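Local coordinates for protein putative phosphatase/phosphodiesterase MPN_349 (PDB 1T71) that probably hydrolyses phosphoester bonds, perhaps of 2',3'-cyclic nucleotides, at a two-iron centre of the calcineurin-like metallophosphoesterase type, at residues Q106-F111 with R119-L124; L152-F157 with V176-G181. All blocks are in the same frame, centred on the assembly; numbering follows the deposited sequence.

Contact 1: residues Q106-F111 with R119-L124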
# COMPACT_ATOMS: atom_id res chain seq x y z
N GLN A 106 9.58 -8.97 9.16
CA GLN A 106 9.10 -7.93 10.08
C GLN A 106 7.66 -7.49 9.86
O GLN A 106 7.22 -7.33 8.72
CB GLN A 106 9.92 -6.65 9.94
CG GLN A 106 11.41 -6.77 9.78
CD GLN A 106 12.04 -5.42 9.48
OE1 GLN A 106 11.97 -4.92 8.36
NE2 GLN A 106 12.64 -4.82 10.50
N GLY A 107 6.95 -7.22 10.96
CA GLY A 107 5.59 -6.72 10.88
C GLY A 107 5.64 -5.22 11.16
O GLY A 107 4.66 -4.48 10.97
N SER A 108 6.80 -4.75 11.61
CA SER A 108 7.02 -3.34 11.92
C SER A 108 8.53 -3.13 11.99
O SER A 108 9.26 -4.01 12.42
CB SER A 108 6.38 -2.98 13.26
OG SER A 108 6.59 -1.62 13.59
N LEU A 109 9.00 -1.97 11.55
CA LEU A 109 10.43 -1.69 11.61
C LEU A 109 10.71 -0.26 12.03
O LEU A 109 9.85 0.61 11.92
CB LEU A 109 11.11 -1.98 10.26
CG LEU A 109 10.84 -1.13 9.02
CD1 LEU A 109 11.43 0.26 9.18
CD2 LEU A 109 11.48 -1.81 7.82
N VAL A 110 11.92 -0.03 12.52
CA VAL A 110 12.32 1.30 12.97
C VAL A 110 13.69 1.67 12.43
O VAL A 110 14.61 0.86 12.41
CB VAL A 110 12.39 1.37 14.50
CG1 VAL A 110 12.68 2.80 14.94
CG2 VAL A 110 11.11 0.88 15.11
N PHE A 111 13.80 2.91 11.98
CA PHE A 111 15.06 3.42 11.48
C PHE A 111 15.06 4.89 11.86
O PHE A 111 14.01 5.46 12.16
CB PHE A 111 15.16 3.25 9.96
CG PHE A 111 14.13 4.00 9.18
CD1 PHE A 111 12.81 3.56 9.13
CD2 PHE A 111 14.48 5.15 8.48
CE1 PHE A 111 11.86 4.25 8.38
CE2 PHE A 111 13.53 5.85 7.73
CZ PHE A 111 12.22 5.40 7.68
N ARG A 119 8.96 4.71 12.65
CA ARG A 119 8.44 3.35 12.64
C ARG A 119 7.44 3.14 11.50
O ARG A 119 6.62 4.01 11.21
CB ARG A 119 7.76 3.07 13.98
CG ARG A 119 7.64 1.60 14.31
CD ARG A 119 7.09 1.39 15.72
NE ARG A 119 7.26 0.00 16.12
CZ ARG A 119 8.32 -0.46 16.79
NH1 ARG A 119 9.30 0.35 17.13
NH2 ARG A 119 8.39 -1.75 17.08
N ILE A 120 7.54 2.00 10.83
CA ILE A 120 6.61 1.67 9.75
C ILE A 120 5.97 0.34 10.10
O ILE A 120 6.66 -0.66 10.31
CB ILE A 120 7.32 1.53 8.38
CG1 ILE A 120 7.95 2.86 7.96
CG2 ILE A 120 6.30 1.08 7.32
CD1 ILE A 120 8.69 2.79 6.62
N THR A 121 4.64 0.35 10.18
CA THR A 121 3.87 -0.84 10.53
C THR A 121 2.82 -1.16 9.47
O THR A 121 2.18 -0.27 8.92
CB THR A 121 3.18 -0.64 11.90
OG1 THR A 121 4.17 -0.36 12.89
CG2 THR A 121 2.40 -1.89 12.30
N ASN A 122 2.66 -2.46 9.21
CA ASN A 122 1.71 -2.97 8.22
C ASN A 122 0.78 -3.93 8.95
O ASN A 122 1.23 -4.78 9.71
CB ASN A 122 2.50 -3.68 7.10
CG ASN A 122 1.61 -4.25 5.98
OD1 ASN A 122 0.57 -3.67 5.63
ND2 ASN A 122 2.04 -5.37 5.41
N LEU A 123 -0.52 -3.80 8.72
CA LEU A 123 -1.50 -4.66 9.38
C LEU A 123 -2.60 -5.10 8.41
O LEU A 123 -2.85 -4.44 7.41
CB LEU A 123 -2.15 -3.93 10.55
CG LEU A 123 -1.27 -3.55 11.74
CD1 LEU A 123 -1.82 -2.29 12.41
CD2 LEU A 123 -1.21 -4.71 12.72
N LEU A 124 -3.23 -6.23 8.72
CA LEU A 124 -4.32 -6.77 7.90
C LEU A 124 -5.66 -6.55 8.61
O LEU A 124 -5.82 -6.89 9.78
CB LEU A 124 -4.12 -8.27 7.65
CG LEU A 124 -3.32 -8.68 6.41
CD1 LEU A 124 -2.87 -10.13 6.54
CD2 LEU A 124 -4.18 -8.51 5.17
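Leu109 and Ile120 face each other as a hydrogen-bonded pair of an antiparallel ladder, and two backbone bonds join them. Leu109 N gives its hydrogen to Ile120 O over 3.0 Å, and Ile120 N reaches Leu109 O over 2.9 Å, the latter lying in the carbonyl plane. Two residues along, Asn122 N to Gly107 O, at 3.3 Å, is a weak bond although its N-H points almost straight at the oxygen (174°). These bonds, with strand directions 168° apart, define the beta hairpin of 108-112 and 117-124. Alpha carbons of the flanking non-hydrogen-bonded pairs add CA-H...O contacts to the same two carbonyls: Ser108 CA lies 3.1 Å from Ile120 O, and Arg119 CA approaches Leu109 O in the same way.

The polar side-chain contacts lie on the sheet face of Ser108, Val110, Arg119 and Thr121, where Leu144 of helix 137-145 packs on Ser108, Arg119 and Thr121. Ser108 OG is hydrogen-bonded to Thr121 OG1 at 2.8 Å, though the position of the threonine oxygen is less certain. From the next non-hydrogen-bonded pair, the extended Arg119 chain leads toward this serine, bringing NE to 3.1 Å from Ser108 OG.

The contacts made by Leu109, Phe111 and Ile120 are apolar. With Ile120 CG1 turned anti to its own carbonyl carbon (chi1 -63°), CD1 reaches Phe111 CE1 at 3.9 Å, meeting the ring obliquely, while Leu109 CD1 makes a looser contact with Ile120 CB at 4.4 Å. Val90 packs against Leu109 and Ile120 here, and Tyr66 stacks on Phe111. The hairpin therefore differs chemically between its sides: two hydroxyls and the Arg119 chain where helix 137-145 packs, hydrocarbon where Leu109 and Ile120 meet Val90.

Contact 2: residues L152-F157 with V176-G181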
# COMPACT_ATOMS: atom_id res chain seq x y z
N LEU A 152 7.87 9.19 15.01
CA LEU A 152 6.91 9.08 13.92
C LEU A 152 6.51 7.62 13.75
O LEU A 152 7.33 6.71 13.88
CB LEU A 152 7.51 9.62 12.62
CG LEU A 152 8.11 11.03 12.67
CD1 LEU A 152 8.36 11.52 11.26
CD2 LEU A 152 7.17 11.97 13.40
N HIS A 153 5.23 7.40 13.46
CA HIS A 153 4.72 6.05 13.28
C HIS A 153 3.81 6.06 12.07
O HIS A 153 2.75 6.68 12.09
CB HIS A 153 3.93 5.62 14.52
CG HIS A 153 3.79 4.14 14.67
ND1 HIS A 153 3.95 3.26 13.62
CD2 HIS A 153 3.47 3.37 15.74
CE1 HIS A 153 3.73 2.03 14.04
NE2 HIS A 153 3.44 2.07 15.32
N ILE A 154 4.25 5.40 11.00
CA ILE A 154 3.50 5.32 9.75
C ILE A 154 2.81 3.97 9.65
O ILE A 154 3.46 2.92 9.71
CB ILE A 154 4.46 5.52 8.54
CG1 ILE A 154 5.04 6.93 8.58
CG2 ILE A 154 3.72 5.28 7.23
CD1 ILE A 154 6.12 7.19 7.54
N VAL A 155 1.49 3.98 9.49
CA VAL A 155 0.74 2.73 9.42
C VAL A 155 -0.01 2.49 8.11
O VAL A 155 -0.77 3.35 7.64
CB VAL A 155 -0.30 2.65 10.56
CG1 VAL A 155 -1.09 1.34 10.45
CG2 VAL A 155 0.39 2.75 11.91
N ASP A 156 0.21 1.32 7.52
CA ASP A 156 -0.47 0.93 6.29
C ASP A 156 -1.47 -0.14 6.73
O ASP A 156 -1.08 -1.28 7.03
CB ASP A 156 0.51 0.35 5.27
CG ASP A 156 -0.19 -0.25 4.05
OD1 ASP A 156 0.49 -0.61 3.05
OD2 ASP A 156 -1.43 -0.38 4.08
N PHE A 157 -2.75 0.23 6.80
CA PHE A 157 -3.81 -0.69 7.22
C PHE A 157 -4.44 -1.29 5.98
O PHE A 157 -5.23 -0.64 5.29
CB PHE A 157 -4.86 0.05 8.05
CG PHE A 157 -5.85 -0.84 8.76
CD1 PHE A 157 -7.17 -0.44 8.94
CD2 PHE A 157 -5.45 -2.09 9.25
CE1 PHE A 157 -8.09 -1.27 9.59
CE2 PHE A 157 -6.36 -2.93 9.91
CZ PHE A 157 -7.69 -2.52 10.07
N VAL A 176 -0.68 7.98 16.44
CA VAL A 176 0.21 7.63 15.34
C VAL A 176 0.33 8.80 14.38
O VAL A 176 -0.47 9.73 14.42
CB VAL A 176 -0.31 6.36 14.62
CG1 VAL A 176 0.13 6.33 13.18
CG2 VAL A 176 0.20 5.11 15.33
N THR A 177 1.35 8.77 13.52
CA THR A 177 1.56 9.85 12.56
C THR A 177 0.60 9.73 11.38
O THR A 177 -0.06 10.70 11.02
CB THR A 177 3.01 9.84 12.02
OG1 THR A 177 3.93 9.81 13.11
CG2 THR A 177 3.27 11.09 11.18
N THR A 178 0.53 8.56 10.76
CA THR A 178 -0.37 8.37 9.63
C THR A 178 -1.10 7.04 9.66
O THR A 178 -0.59 6.03 10.15
CB THR A 178 0.36 8.46 8.26
OG1 THR A 178 1.12 7.27 8.04
CG2 THR A 178 1.29 9.66 8.22
N ILE A 179 -2.32 7.06 9.14
CA ILE A 179 -3.17 5.89 9.04
C ILE A 179 -3.60 5.86 7.57
O ILE A 179 -4.55 6.55 7.19
CB ILE A 179 -4.44 6.03 9.91
CG1 ILE A 179 -4.07 6.17 11.39
CG2 ILE A 179 -5.35 4.83 9.69
CD1 ILE A 179 -3.50 4.92 12.00
N PHE A 180 -2.90 5.08 6.75
CA PHE A 180 -3.24 4.99 5.33
C PHE A 180 -3.85 3.64 5.00
O PHE A 180 -3.23 2.60 5.23
CB PHE A 180 -2.01 5.20 4.44
CG PHE A 180 -1.40 6.57 4.52
CD1 PHE A 180 -2.18 7.69 4.81
CD2 PHE A 180 -0.05 6.76 4.23
CE1 PHE A 180 -1.62 8.97 4.82
CE2 PHE A 180 0.52 8.04 4.23
CZ PHE A 180 -0.27 9.14 4.53
N GLY A 181 -5.07 3.65 4.48
CA GLY A 181 -5.72 2.40 4.11
C GLY A 181 -5.33 1.97 2.70
O GLY A 181 -5.07 2.81 1.83
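The beta-alpha-beta unit formed by strand 152-158, helix 162-172 and strand 178-182 brings His153 to Phe157 alongside Thr177 to Gly181, in parallel register with axes 4.7 Å apart and 22° between them. At its start a side chain stands in for a backbone acceptor: His153 N donates to Thr177 OG1 at 2.8 Å. Thr177 holds that oxygen anti to its carbonyl carbon (chi1 -51°), which swings it toward the edge of the adjacent strand.

Backbone bonds then continue the ladder. Val155 N binds Thr178 O at 3.0 Å from above the carbonyl plane, whereas Phe180 N meets Val155 O at 2.9 Å nearly in line with the carbonyl (C=O...N 170°). Phe157 N to Phe180 O, also 2.9 Å, completes the series.

This parallel pair belongs to one of the two mixed sheets of the calcineurin-like fold, and its faces differ. On one, Ile179 CD1 approaches Val155 CB at 4.2 Å; a further contact of Val155 CG2 with Val176 CG1, from the loop before the strand, is less certain because the position of CG1 is doubtful. On the other, Ile154 and Thr178 lie side by side, CG2 to OG1 3.4 Å; Thr178 OG1 is buried without a polar partner. Thr178 CB also sits 3.8 Å above one face of the Phe180 ring, toward its rim, and Phe9 and Phe248 pair with that ring edge-to-face. Asp156, on this same face, is anchored by Thr68 and Asn41 at OD1 and by Thr182 at OD2.

Overall arrangement
Contacts 1 and 2 are two pairings of one mixed sheet, their centres 10 Å apart, separated by the seam where strand 117-124 lies parallel to strand 152-158. Two probable hydrogen bonds make that seam: Arg119 O to Ile154 N at 2.7 Å and Arg119 N to Leu152 O at 2.9 Å. The hairpin of contact 1 thus adds antiparallel strand 108-112 as an outermost strand, while contact 2 carries the sheet onward in parallel. The C-terminal halves of strands 117-124 and 152-158 lead toward the metal centre: the side chains of Asn122 and Asp156 each lie about 9 Å from a bound iron and about 4 Å from the side chain of the iron ligand His158, placing both residues beyond the first coordination shell.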